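Local coordinates for lipid binding protein (Grifola frondosa, PDB 5H0Q) that binds membrane domains that contain sphingomyelin and cholesterol, and probably recognises the two lipids together, at residues G71-K76 against I118-T123; D124-F129 against S177-V182; S130-P135 against V196-S201; D141-V146 against D168-Q173. All blocks are in the same frame, centred on the assembly; numbering follows the deposited sequence.

Contact 1 (G71-K76 against I118-T123); sequences GPITAK and IVYGTT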
loop_
_atom_site.group_PDB
_atom_site.type_symbol
_atom_site.label_atom_id
_atom_site.label_comp_id
_atom_site.label_asym_id
_atom_site.label_seq_id
_atom_site.Cartn_x
_atom_site.Cartn_y
_atom_site.Cartn_z
ATOM N N GLY A 71 10.736 4.834 -8.738
ATOM C CA GLY A 71 9.969 5.403 -9.825
ATOM C C GLY A 71 8.504 5.417 -9.455
ATOM O O GLY A 71 8.107 4.925 -8.380
ATOM N N PRO A 72 7.671 6.003 -10.309
ATOM C CA PRO A 72 6.247 6.135 -9.970
ATOM C C PRO A 72 5.499 4.827 -10.102
ATOM O O PRO A 72 5.817 3.978 -10.946
ATOM C CB PRO A 72 5.739 7.153 -10.991
ATOM C CG PRO A 72 6.644 6.964 -12.175
ATOM C CD PRO A 72 7.989 6.651 -11.599
ATOM N N ILE A 73 4.455 4.682 -9.297
ATOM C CA ILE A 73 3.556 3.539 -9.417
ATOM C C ILE A 73 2.165 4.069 -9.718
ATOM O O ILE A 73 1.824 5.188 -9.327
ATOM C CB ILE A 73 3.569 2.641 -8.158
ATOM C CG1 ILE A 73 3.070 3.398 -6.924
ATOM C CG2 ILE A 73 4.976 2.076 -7.938
ATOM C CD1 ILE A 73 3.107 2.600 -5.630
ATOM N N THR A 74 1.383 3.281 -10.457
ATOM C CA THR A 74 0.051 3.662 -10.907
ATOM C C THR A 74 -0.957 2.622 -10.440
ATOM O O THR A 74 -0.734 1.421 -10.609
ATOM C CB THR A 74 0.025 3.800 -12.432
ATOM O OG1 THR A 74 0.929 4.845 -12.809
ATOM C CG2 THR A 74 -1.372 4.138 -12.940
ATOM N N ALA A 75 -2.079 3.082 -9.881
ATOM C CA ALA A 75 -3.138 2.185 -9.435
ATOM C C ALA A 75 -3.767 1.522 -10.659
ATOM O O ALA A 75 -4.200 2.208 -11.589
ATOM C CB ALA A 75 -4.199 2.943 -8.641
ATOM N N LYS A 76 -3.781 0.197 -10.687
ATOM C CA LYS A 76 -4.337 -0.531 -11.828
ATOM C C LYS A 76 -5.645 -1.225 -11.532
ATOM O O LYS A 76 -6.488 -1.358 -12.434
ATOM C CB LYS A 76 -3.344 -1.588 -12.316
ATOM C CG LYS A 76 -2.037 -1.005 -12.805
ATOM C CD LYS A 76 -1.162 -2.073 -13.397
ATOM C CE LYS A 76 -1.656 -2.543 -14.766
ATOM N NZ LYS A 76 -1.628 -4.032 -14.892
ATOM N N ILE A 118 -5.629 -3.300 -3.493
ATOM C CA ILE A 118 -5.235 -2.397 -4.559
ATOM C C ILE A 118 -4.027 -3.030 -5.223
ATOM O O ILE A 118 -3.190 -3.633 -4.545
ATOM C CB ILE A 118 -4.907 -0.972 -4.054
ATOM C CG1 ILE A 118 -6.155 -0.354 -3.429
ATOM C CG2 ILE A 118 -4.457 -0.096 -5.224
ATOM C CD1 ILE A 118 -6.004 1.097 -3.048
ATOM N N VAL A 119 -3.957 -2.917 -6.540
ATOM C CA VAL A 119 -2.841 -3.431 -7.326
ATOM C C VAL A 119 -2.190 -2.235 -7.995
ATOM O O VAL A 119 -2.852 -1.500 -8.744
ATOM C CB VAL A 119 -3.281 -4.464 -8.372
ATOM C CG1 VAL A 119 -2.066 -4.907 -9.180
ATOM C CG2 VAL A 119 -3.933 -5.651 -7.720
ATOM N N TYR A 120 -0.913 -2.018 -7.703
ATOM C CA TYR A 120 -0.146 -0.937 -8.305
ATOM C C TYR A 120 0.824 -1.488 -9.342
ATOM O O TYR A 120 1.480 -2.504 -9.105
ATOM C CB TYR A 120 0.662 -0.161 -7.252
ATOM C CG TYR A 120 -0.161 0.644 -6.270
ATOM C CD1 TYR A 120 -0.801 1.805 -6.671
ATOM C CD2 TYR A 120 -0.325 0.217 -4.965
ATOM C CE1 TYR A 120 -1.580 2.537 -5.776
ATOM C CE2 TYR A 120 -1.089 0.948 -4.070
ATOM C CZ TYR A 120 -1.713 2.090 -4.496
ATOM O OH TYR A 120 -2.466 2.787 -3.593
ATOM N N GLY A 121 0.963 -0.778 -10.456
ATOM C CA GLY A 121 1.931 -1.123 -11.485
ATOM C C GLY A 121 3.168 -0.249 -11.398
ATOM O O GLY A 121 3.081 0.942 -11.111
ATOM N N THR A 122 4.313 -0.844 -11.713
ATOM C CA THR A 122 5.588 -0.145 -11.746
ATOM C C THR A 122 6.015 0.125 -13.181
ATOM O O THR A 122 5.473 -0.423 -14.135
ATOM C CB THR A 122 6.674 -0.960 -11.042
ATOM O OG1 THR A 122 6.998 -2.121 -11.842
ATOM C CG2 THR A 122 6.251 -1.352 -9.620
ATOM N N THR A 123 7.058 0.939 -13.316
ATOM C CA THR A 123 7.553 1.285 -14.642
ATOM C C THR A 123 8.287 0.129 -15.298
ATOM O O THR A 123 8.414 0.119 -16.529
ATOM C CB THR A 123 8.492 2.496 -14.563
ATOM O OG1 THR A 123 9.474 2.263 -13.549
ATOM C CG2 THR A 123 7.710 3.747 -14.238
#

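Contact 2 (D124-F129 against S177-V182); sequences DNLDIF and SSYGDV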
loop_
_atom_site.group_PDB
_atom_site.type_symbol
_atom_site.label_atom_id
_atom_site.label_comp_id
_atom_site.label_asym_id
_atom_site.label_seq_id
_atom_site.Cartn_x
_atom_site.Cartn_y
_atom_site.Cartn_z
ATOM N N ASP A 124 8.790 -0.823 -14.509
ATOM C CA ASP A 124 9.425 -2.011 -15.064
ATOM C C ASP A 124 8.460 -3.185 -15.156
ATOM O O ASP A 124 8.889 -4.347 -15.186
ATOM C CB ASP A 124 10.685 -2.381 -14.273
ATOM C CG ASP A 124 10.458 -2.492 -12.797
ATOM O OD1 ASP A 124 9.406 -2.039 -12.313
ATOM O OD2 ASP A 124 11.361 -2.999 -12.101
ATOM N N ASN A 125 7.157 -2.893 -15.231
ATOM C CA ASN A 125 6.148 -3.854 -15.680
ATOM C C ASN A 125 5.970 -4.984 -14.683
ATOM O O ASN A 125 5.807 -6.150 -15.070
ATOM C CB ASN A 125 6.482 -4.410 -17.067
ATOM C CG ASN A 125 6.264 -3.391 -18.156
ATOM O OD1 ASN A 125 5.240 -2.708 -18.175
ATOM N ND2 ASN A 125 7.231 -3.262 -19.056
ATOM N N LEU A 126 5.978 -4.602 -13.399
ATOM C CA LEU A 126 5.557 -5.428 -12.289
ATOM C C LEU A 126 4.257 -4.865 -11.726
ATOM O O LEU A 126 3.984 -3.663 -11.811
ATOM C CB LEU A 126 6.628 -5.474 -11.181
ATOM C CG LEU A 126 7.970 -6.061 -11.635
ATOM C CD1 LEU A 126 8.937 -6.092 -10.479
ATOM C CD2 LEU A 126 7.821 -7.460 -12.233
ATOM N N ASP A 127 3.447 -5.745 -11.171
ATOM C CA ASP A 127 2.266 -5.351 -10.425
ATOM C C ASP A 127 2.441 -5.792 -8.986
ATOM O O ASP A 127 2.948 -6.894 -8.716
ATOM C CB ASP A 127 0.989 -5.970 -10.996
ATOM C CG ASP A 127 0.449 -5.216 -12.190
ATOM O OD1 ASP A 127 0.938 -4.114 -12.482
ATOM O OD2 ASP A 127 -0.475 -5.735 -12.844
ATOM N N ILE A 128 1.996 -4.934 -8.071
ATOM C CA ILE A 128 2.098 -5.212 -6.655
ATOM C C ILE A 128 0.687 -5.321 -6.114
ATOM O O ILE A 128 -0.023 -4.313 -6.052
ATOM C CB ILE A 128 2.861 -4.122 -5.911
ATOM C CG1 ILE A 128 4.237 -3.908 -6.514
ATOM C CG2 ILE A 128 2.962 -4.515 -4.441
ATOM C CD1 ILE A 128 4.945 -2.662 -6.036
ATOM N N PHE A 129 0.308 -6.517 -5.672
ATOM C CA PHE A 129 -0.966 -6.742 -4.992
ATOM C C PHE A 129 -0.819 -6.382 -3.518
ATOM O O PHE A 129 0.079 -6.883 -2.842
ATOM C CB PHE A 129 -1.359 -8.209 -5.152
ATOM C CG PHE A 129 -2.621 -8.614 -4.436
ATOM C CD1 PHE A 129 -2.601 -8.869 -3.077
ATOM C CD2 PHE A 129 -3.808 -8.790 -5.124
ATOM C CE1 PHE A 129 -3.746 -9.262 -2.405
ATOM C CE2 PHE A 129 -4.966 -9.196 -4.458
ATOM C CZ PHE A 129 -4.927 -9.444 -3.095
ATOM N N SER A 177 7.135 -9.767 0.197
ATOM C CA SER A 177 7.205 -10.379 -1.132
ATOM C C SER A 177 8.307 -9.704 -1.930
ATOM O O SER A 177 8.578 -8.519 -1.754
ATOM C CB SER A 177 5.855 -10.239 -1.862
ATOM O OG SER A 177 5.857 -10.853 -3.142
ATOM N N SER A 178 8.929 -10.456 -2.827
ATOM C CA SER A 178 9.929 -9.888 -3.734
ATOM C C SER A 178 9.787 -10.496 -5.119
ATOM O O SER A 178 9.631 -11.715 -5.249
ATOM C CB SER A 178 11.364 -10.123 -3.242
ATOM O OG SER A 178 11.624 -9.455 -2.020
ATOM N N TYR A 179 9.899 -9.655 -6.154
ATOM C CA TYR A 179 9.970 -10.155 -7.525
ATOM C C TYR A 179 10.834 -9.201 -8.337
ATOM O O TYR A 179 10.691 -7.987 -8.239
ATOM C CB TYR A 179 8.581 -10.294 -8.147
ATOM C CG TYR A 179 8.605 -11.032 -9.461
ATOM C CD1 TYR A 179 8.324 -12.389 -9.522
ATOM C CD2 TYR A 179 8.925 -10.376 -10.630
ATOM C CE1 TYR A 179 8.355 -13.078 -10.721
ATOM C CE2 TYR A 179 8.971 -11.058 -11.845
ATOM C CZ TYR A 179 8.677 -12.398 -11.882
ATOM O OH TYR A 179 8.714 -13.079 -13.070
ATOM N N GLY A 180 11.732 -9.752 -9.139
ATOM C CA GLY A 180 12.675 -8.896 -9.831
ATOM C C GLY A 180 13.490 -8.082 -8.847
ATOM O O GLY A 180 14.047 -8.606 -7.880
ATOM N N ASP A 181 13.540 -6.770 -9.071
ATOM C CA ASP A 181 14.300 -5.871 -8.214
ATOM C C ASP A 181 13.453 -5.282 -7.089
ATOM O O ASP A 181 14.001 -4.558 -6.246
ATOM C CB ASP A 181 14.885 -4.705 -9.032
ATOM C CG ASP A 181 15.928 -5.149 -10.053
ATOM O OD1 ASP A 181 16.738 -6.043 -9.767
ATOM O OD2 ASP A 181 15.932 -4.567 -11.153
ATOM N N VAL A 182 12.136 -5.541 -7.092
ATOM C CA VAL A 182 11.168 -4.839 -6.245
ATOM C C VAL A 182 10.794 -5.698 -5.048
ATOM O O VAL A 182 10.621 -6.920 -5.155
ATOM C CB VAL A 182 9.916 -4.468 -7.056
ATOM C CG1 VAL A 182 8.816 -3.880 -6.152
ATOM C CG2 VAL A 182 10.282 -3.479 -8.131
#

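Contact 3 (S130-P135 against V196-S201); sequences SGWQNP and VEYVYS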
loop_
_atom_site.group_PDB
_atom_site.type_symbol
_atom_site.label_atom_id
_atom_site.label_comp_id
_atom_site.label_asym_id
_atom_site.label_seq_id
_atom_site.Cartn_x
_atom_site.Cartn_y
_atom_site.Cartn_z
ATOM N N SER A 130 -1.697 -5.503 -3.019
ATOM C CA SER A 130 -1.700 -5.130 -1.615
ATOM C C SER A 130 -3.106 -5.345 -1.080
ATOM O O SER A 130 -4.030 -4.611 -1.441
ATOM C CB SER A 130 -1.255 -3.686 -1.444
ATOM O OG SER A 130 0.027 -3.510 -2.021
ATOM N N GLY A 131 -3.258 -6.349 -0.232
ATOM C CA GLY A 131 -4.563 -6.750 0.232
ATOM C C GLY A 131 -4.671 -6.771 1.744
ATOM O O GLY A 131 -3.692 -6.946 2.465
ATOM N N TRP A 132 -5.900 -6.629 2.207
ATOM C CA TRP A 132 -6.190 -6.666 3.624
ATOM C C TRP A 132 -7.437 -7.501 3.832
ATOM O O TRP A 132 -8.267 -7.662 2.941
ATOM C CB TRP A 132 -6.375 -5.243 4.192
ATOM C CG TRP A 132 -7.478 -4.503 3.463
ATOM C CD1 TRP A 132 -8.813 -4.496 3.768
ATOM C CD2 TRP A 132 -7.337 -3.752 2.264
ATOM N NE1 TRP A 132 -9.503 -3.745 2.845
ATOM C CE2 TRP A 132 -8.620 -3.299 1.897
ATOM C CE3 TRP A 132 -6.240 -3.410 1.455
ATOM C CZ2 TRP A 132 -8.832 -2.521 0.766
ATOM C CZ3 TRP A 132 -6.447 -2.623 0.376
ATOM C CH2 TRP A 132 -7.733 -2.203 0.016
ATOM N N GLN A 133 -7.566 -8.028 5.038
ATOM C CA GLN A 133 -8.738 -8.810 5.414
ATOM C C GLN A 133 -8.862 -8.642 6.920
ATOM O O GLN A 133 -8.028 -9.164 7.673
ATOM C CB GLN A 133 -8.587 -10.268 4.998
ATOM C CG GLN A 133 -9.838 -11.128 5.213
ATOM C CD GLN A 133 -9.970 -11.658 6.632
ATOM O OE1 GLN A 133 -10.893 -11.284 7.372
ATOM N NE2 GLN A 133 -9.054 -12.531 7.026
ATOM N N ASN A 134 -9.855 -7.861 7.341
ATOM C CA ASN A 134 -10.049 -7.518 8.744
ATOM C C ASN A 134 -11.418 -8.042 9.154
ATOM O O ASN A 134 -12.443 -7.463 8.752
ATOM C CB ASN A 134 -9.944 -6.008 8.957
ATOM C CG ASN A 134 -9.660 -5.662 10.401
ATOM O OD1 ASN A 134 -9.310 -6.550 11.183
ATOM N ND2 ASN A 134 -9.751 -4.373 10.749
ATOM N N PRO A 135 -11.495 -9.126 9.916
ATOM C CA PRO A 135 -12.767 -9.835 10.083
ATOM C C PRO A 135 -13.662 -9.235 11.154
ATOM O O PRO A 135 -13.200 -8.648 12.132
ATOM C CB PRO A 135 -12.322 -11.238 10.503
ATOM C CG PRO A 135 -11.075 -11.002 11.250
ATOM C CD PRO A 135 -10.382 -9.849 10.550
ATOM N N VAL A 196 -3.013 0.100 8.675
ATOM C CA VAL A 196 -2.305 -0.766 7.739
ATOM C C VAL A 196 -1.256 0.088 7.054
ATOM O O VAL A 196 -1.533 1.241 6.707
ATOM C CB VAL A 196 -3.275 -1.380 6.716
ATOM C CG1 VAL A 196 -2.514 -2.156 5.638
ATOM C CG2 VAL A 196 -4.245 -2.268 7.411
ATOM N N GLU A 197 -0.058 -0.479 6.847
ATOM C CA GLU A 197 1.008 0.187 6.103
ATOM C C GLU A 197 1.556 -0.753 5.039
ATOM O O GLU A 197 1.884 -1.904 5.331
ATOM C CB GLU A 197 2.160 0.626 6.996
ATOM C CG GLU A 197 3.318 1.345 6.240
ATOM C CD GLU A 197 4.477 1.724 7.148
ATOM O OE1 GLU A 197 5.166 0.807 7.620
ATOM O OE2 GLU A 197 4.682 2.932 7.385
ATOM N N TYR A 198 1.646 -0.260 3.808
ATOM C CA TYR A 198 2.351 -0.940 2.724
ATOM C C TYR A 198 3.565 -0.109 2.342
ATOM O O TYR A 198 3.431 1.097 2.114
ATOM C CB TYR A 198 1.432 -1.096 1.515
ATOM C CG TYR A 198 0.232 -1.945 1.774
ATOM C CD1 TYR A 198 0.345 -3.321 1.937
ATOM C CD2 TYR A 198 -1.026 -1.370 1.922
ATOM C CE1 TYR A 198 -0.773 -4.107 2.216
ATOM C CE2 TYR A 198 -2.144 -2.143 2.182
ATOM C CZ TYR A 198 -2.016 -3.504 2.340
ATOM O OH TYR A 198 -3.109 -4.293 2.601
ATOM N N VAL A 199 4.712 -0.769 2.171
ATOM C CA VAL A 199 5.923 -0.105 1.710
ATOM C C VAL A 199 6.473 -0.891 0.543
ATOM O O VAL A 199 6.772 -2.082 0.695
ATOM C CB VAL A 199 6.983 -0.021 2.804
ATOM C CG1 VAL A 199 8.177 0.758 2.323
ATOM C CG2 VAL A 199 6.381 0.625 4.033
ATOM N N TYR A 200 6.710 -0.210 -0.562
ATOM C CA TYR A 200 7.329 -0.821 -1.743
ATOM C C TYR A 200 8.733 -0.254 -1.894
ATOM O O TYR A 200 8.907 0.975 -1.850
ATOM C CB TYR A 200 6.490 -0.535 -2.974
ATOM C CG TYR A 200 5.022 -0.692 -2.745
ATOM C CD1 TYR A 200 4.518 -1.831 -2.121
ATOM C CD2 TYR A 200 4.139 0.291 -3.141
ATOM C CE1 TYR A 200 3.186 -1.965 -1.890
ATOM C CE2 TYR A 200 2.792 0.168 -2.906
ATOM C CZ TYR A 200 2.317 -0.959 -2.288
ATOM O OH TYR A 200 0.971 -1.062 -2.038
ATOM N N SER A 201 9.732 -1.132 -2.085
ATOM C CA SER A 201 11.118 -0.692 -2.122
ATOM C C SER A 201 11.885 -1.457 -3.208
ATOM O O SER A 201 11.360 -2.385 -3.822
ATOM C CB SER A 201 11.782 -0.869 -0.759
ATOM O OG SER A 201 11.674 -2.209 -0.302
#

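Contact 4 (D141-V146 against D168-Q173); sequences DSQVLV and DTHNGQ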
loop_
_atom_site.group_PDB
_atom_site.type_symbol
_atom_site.label_atom_id
_atom_site.label_comp_id
_atom_site.label_asym_id
_atom_site.label_seq_id
_atom_site.Cartn_x
_atom_site.Cartn_y
_atom_site.Cartn_z
ATOM N N ASP A 141 -7.898 -13.018 13.420
ATOM C CA ASP A 141 -7.031 -11.856 13.489
ATOM C C ASP A 141 -7.099 -11.056 12.201
ATOM O O ASP A 141 -7.394 -11.588 11.121
ATOM C CB ASP A 141 -5.580 -12.268 13.734
ATOM C CG ASP A 141 -5.431 -13.181 14.917
ATOM O OD1 ASP A 141 -6.187 -13.001 15.889
ATOM O OD2 ASP A 141 -4.559 -14.074 14.866
ATOM N N SER A 142 -6.781 -9.769 12.329
ATOM C CA SER A 142 -6.528 -8.936 11.160
ATOM C C SER A 142 -5.383 -9.506 10.335
ATOM O O SER A 142 -4.380 -9.987 10.881
ATOM C CB SER A 142 -6.175 -7.521 11.582
ATOM O OG SER A 142 -7.122 -7.007 12.517
ATOM N N GLN A 143 -5.523 -9.402 9.009
ATOM C CA GLN A 143 -4.574 -9.982 8.058
ATOM C C GLN A 143 -4.158 -8.962 7.011
ATOM O O GLN A 143 -4.935 -8.079 6.633
ATOM C CB GLN A 143 -5.165 -11.220 7.347
ATOM C CG GLN A 143 -5.604 -12.337 8.299
ATOM C CD GLN A 143 -4.456 -12.908 9.104
ATOM O OE1 GLN A 143 -3.334 -13.043 8.607
ATOM N NE2 GLN A 143 -4.733 -13.262 10.350
ATOM N N VAL A 144 -2.934 -9.137 6.490
ATOM C CA VAL A 144 -2.400 -8.304 5.421
ATOM C C VAL A 144 -1.584 -9.200 4.494
ATOM O O VAL A 144 -1.023 -10.206 4.928
ATOM C CB VAL A 144 -1.543 -7.150 5.977
ATOM C CG1 VAL A 144 -0.312 -7.686 6.652
ATOM C CG2 VAL A 144 -1.196 -6.155 4.911
ATOM N N LEU A 145 -1.523 -8.826 3.210
ATOM C CA LEU A 145 -0.863 -9.664 2.214
ATOM C C LEU A 145 -0.324 -8.806 1.088
ATOM O O LEU A 145 -1.069 -8.007 0.512
ATOM C CB LEU A 145 -1.845 -10.674 1.639
ATOM C CG LEU A 145 -1.295 -11.606 0.551
ATOM C CD1 LEU A 145 -0.326 -12.568 1.171
ATOM C CD2 LEU A 145 -2.433 -12.308 -0.138
ATOM N N VAL A 146 0.950 -8.997 0.742
ATOM C CA VAL A 146 1.510 -8.360 -0.442
ATOM C C VAL A 146 2.074 -9.447 -1.347
ATOM O O VAL A 146 2.571 -10.471 -0.879
ATOM C CB VAL A 146 2.599 -7.311 -0.129
ATOM C CG1 VAL A 146 1.994 -6.134 0.600
ATOM C CG2 VAL A 146 3.707 -7.944 0.698
ATOM N N ASP A 168 -8.185 -14.879 3.638
ATOM C CA ASP A 168 -8.940 -15.458 4.746
ATOM C C ASP A 168 -8.117 -16.461 5.531
ATOM O O ASP A 168 -8.329 -16.620 6.742
ATOM C CB ASP A 168 -10.212 -16.140 4.238
ATOM C CG ASP A 168 -11.265 -15.150 3.790
ATOM O OD1 ASP A 168 -12.278 -15.585 3.204
ATOM O OD2 ASP A 168 -11.073 -13.937 4.023
ATOM N N THR A 169 -7.191 -17.155 4.865
ATOM C CA THR A 169 -6.404 -18.184 5.517
ATOM C C THR A 169 -5.022 -17.701 5.912
ATOM O O THR A 169 -4.238 -18.482 6.452
ATOM C CB THR A 169 -6.298 -19.419 4.614
ATOM O OG1 THR A 169 -5.585 -19.108 3.410
ATOM C CG2 THR A 169 -7.689 -19.942 4.267
ATOM N N HIS A 170 -4.710 -16.438 5.672
ATOM C CA HIS A 170 -3.439 -15.878 6.103
ATOM C C HIS A 170 -3.325 -15.991 7.621
ATOM O O HIS A 170 -4.329 -16.029 8.349
ATOM C CB HIS A 170 -3.342 -14.412 5.644
ATOM C CG HIS A 170 -1.949 -13.878 5.567
ATOM N ND1 HIS A 170 -1.405 -13.058 6.532
ATOM C CD2 HIS A 170 -0.993 -14.030 4.621
ATOM C CE1 HIS A 170 -0.170 -12.736 6.189
ATOM N NE2 HIS A 170 0.102 -13.307 5.029
ATOM N N ASN A 171 -2.084 -16.042 8.112
ATOM C CA ASN A 171 -1.834 -16.160 9.546
ATOM C C ASN A 171 -0.655 -15.264 9.916
ATOM O O ASN A 171 0.401 -15.725 10.343
ATOM C CB ASN A 171 -1.573 -17.608 9.961
ATOM C CG ASN A 171 -1.356 -17.752 11.464
ATOM O OD1 ASN A 171 -1.856 -16.952 12.260
ATOM N ND2 ASN A 171 -0.594 -18.768 11.854
ATOM N N GLY A 172 -0.835 -13.957 9.745
ATOM C CA GLY A 172 0.202 -13.016 10.111
ATOM C C GLY A 172 -0.208 -11.574 9.896
ATOM O O GLY A 172 -0.933 -11.266 8.947
ATOM N N GLN A 173 0.266 -10.686 10.764
ATOM C CA GLN A 173 0.006 -9.257 10.636
ATOM C C GLN A 173 1.147 -8.542 9.924
ATOM O O GLN A 173 1.180 -7.313 9.907
ATOM C CB GLN A 173 -0.243 -8.655 12.022
ATOM C CG GLN A 173 -1.541 -9.153 12.684
ATOM C CD GLN A 173 -1.553 -10.643 12.951
ATOM O OE1 GLN A 173 -0.723 -11.150 13.696
ATOM N NE2 GLN A 173 -2.512 -11.350 12.365
HETATM O O HOH W 1 -3.053 -14.415 12.638
#

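Contact 1 (G71-K76 against I118-T123)
Antiparallel strand pairing inside the five-stranded sheet of a beta-sandwich joins Thr74 to Gly121 and Ala75 to Tyr120. Thr74 and Gly121 form a hydrogen-bonded pair, Thr74 N to Gly121 O at 3.0 Å and Gly121 N to Thr74 O at 2.8 Å, and Lys76 N continues the ladder to Val119 O at 2.7 Å. Ala75 and Tyr120 make the intervening non-hydrogen-bonded pair, and both direct their side chains to the same face of the sheet. On that face Ile73 CD1 lies over the Tyr120 ring, 4.2 Å from its centroid and 25° off the normal, a CH-pi contact displaced toward the rim. Ile118 CG2 lies over the opposite face, near the rim. With Ile73 CG1 between the backbone N and the carbonyl carbon (chi1 63°), the chain carries CD1 to the ring, while CG2 meets Thr122 CG2 at 4.0 Å. Ala75 CB reaches Tyr120 CE1 at 3.9 Å. On the other face of the sheet, the aliphatic part of Lys76 runs across Gly121, where no side chain intervenes, and its NZ forms a salt bridge with Asp127 on the next strand. Lys76 CD comes to 3.8 Å from Gly121 CA.

Contact 2 (D124-F129 against S177-V182)
Leu126 has the most surface buried of the residues here, and both its terminal methyls touch the 177-182 segment. CD2 meets Tyr179 CD2 at 3.5 Å, approaching the ring obliquely, while CD1 lies 3.8 Å from Val182 CG2 and 3.4 Å from the carbonyl Tyr179 O. The Leu126 and Val182 side chains run antiparallel, flank to flank. Val182 uses both branches: with chi1 at 173°, CG1 is placed anti to the backbone N and meets Ile128 CD1 at 4.1 Å, leaving CG2 for Leu126. Tyr179 and Val182 are the ends of a type II' beta turn that closes the hairpin of strands 174-179 and 182-188. Backbone bonds in both directions tie the turn ends, Tyr179 N to Val182 O at 3.0 Å and Val182 N to Tyr179 O at 3.1 Å. The contact sets the start of strand 126-134, an inner strand of one sheet of the sandwich, against a hairpin of the other, by apolar packing between side chains. Polar groups at the margin are engaged by other residues: Tyr179 OH bonds Gln150 NE2, and Asp124 bonds Thr122 through OD1 and forms a salt bridge to Arg202 through OD2.

Contact 3 (S130-P135 against V196-S201)
Ser130 and Tyr198 meet face-on, with Ser130 CB above the middle of the phenol ring, 3.6 Å from its centroid and only 9° off the normal, a CH-pi contact. The serine's other atom is used separately: OG, anti to the carbonyl carbon (chi1 -57°), makes a 2.6 Å hydrogen bond with Tyr200 OH, at the edge of that ring. Tyr198 OH donates to Gly131 O at 2.7 Å. The hydroxyl stands 86° out of the carbonyl plane, so it sits above it, away from the usual lone-pair directions, while Gly131 O itself lies in the plane of the tyrosine ring. The same hydroxyl comes to 3.4 Å from Trp132 CE3 at the indole edge, the two side chains crossing at about a right angle. Two buried phenol oxygens are therefore satisfied across the interface without any strand-to-strand backbone bond.

A second shell packs round these groups. Val144 and Val146 of the next strand touch Tyr198, Val65 and Ala184 touch Tyr200, and His104 meets the Trp132 ring edge-to-face. The short strand axes approach to 9.0 Å, a sheet-to-sheet spacing, and run nearly antiparallel. Strand 126-134 is flanked in its sheet by strands 114-121 and 143-150, and strand 193-201 in the facing sheet by 60-68 and 182-188, so the contact lies in the interior of a beta-sandwich.

Contact 4 (D141-V146 against D168-Q173)
The His170 imidazole has Val144 O over one face, 2.9 Å above its plane and displaced toward the rim, and Gln143 CD and Gly172 O at its edge. Leu145 CD1 approaches it obliquely, at 3.8 Å from His170 CD2. The ring belongs to the loop that leaves helix 160-169 and packs against strand 143-150, an outermost strand of the five-stranded sheet in the sandwich; the same loop leads into strand 174-179 of the other sheet. Gln143 OE1 is gripped by two donors, both in its carbonyl plane. Gly172 N arrives on a lone pair, at 2.9 Å and almost straight (178°), and His170 ND1 bonds at 2.8 Å from within its own ring plane. These bonds fix the amide's rotation, with its plane turned 60° from the imidazole; a bend at chi2 (-62°) turns the Gln143 amide toward the loop. A water accepts from Gln143 NE2 and Gln173 NE2 and donates to Asp141 OD2 and Asn171 OD1, linking loop and strand. Val144 N, by contrast, is buried here without a partner. Gln173, bent at chi2, turns its amide back to the residues that lead into the strand, and its NE2 donates to Ser142 O at 2.7 Å, nearly in line with the carbonyl.

How the contacts relate
All four contacts reach the five-stranded antiparallel sheet. Contact 1 is made within it, contacts 2 and 3 join strand 126-134 to the facing sheet, and contact 4 fixes a helix-to-strand loop on its outermost strand 143-150. Contact 1 closes before the others open along the chain; contacts 2 and 3 alternate their segments, and contact 4 is nested inside the loops both close. Centres of contacts 3 and 4 lie about 9 Å apart, those of 1 and 2 about 10 Å, and those of 1 and 4 about 22 Å. Contacts 1, 2 and 3 touch one another, and contact 4 touches 2 and 3 but not 1; the two-sheet arrangement is consistent with an actinoporin-like fold.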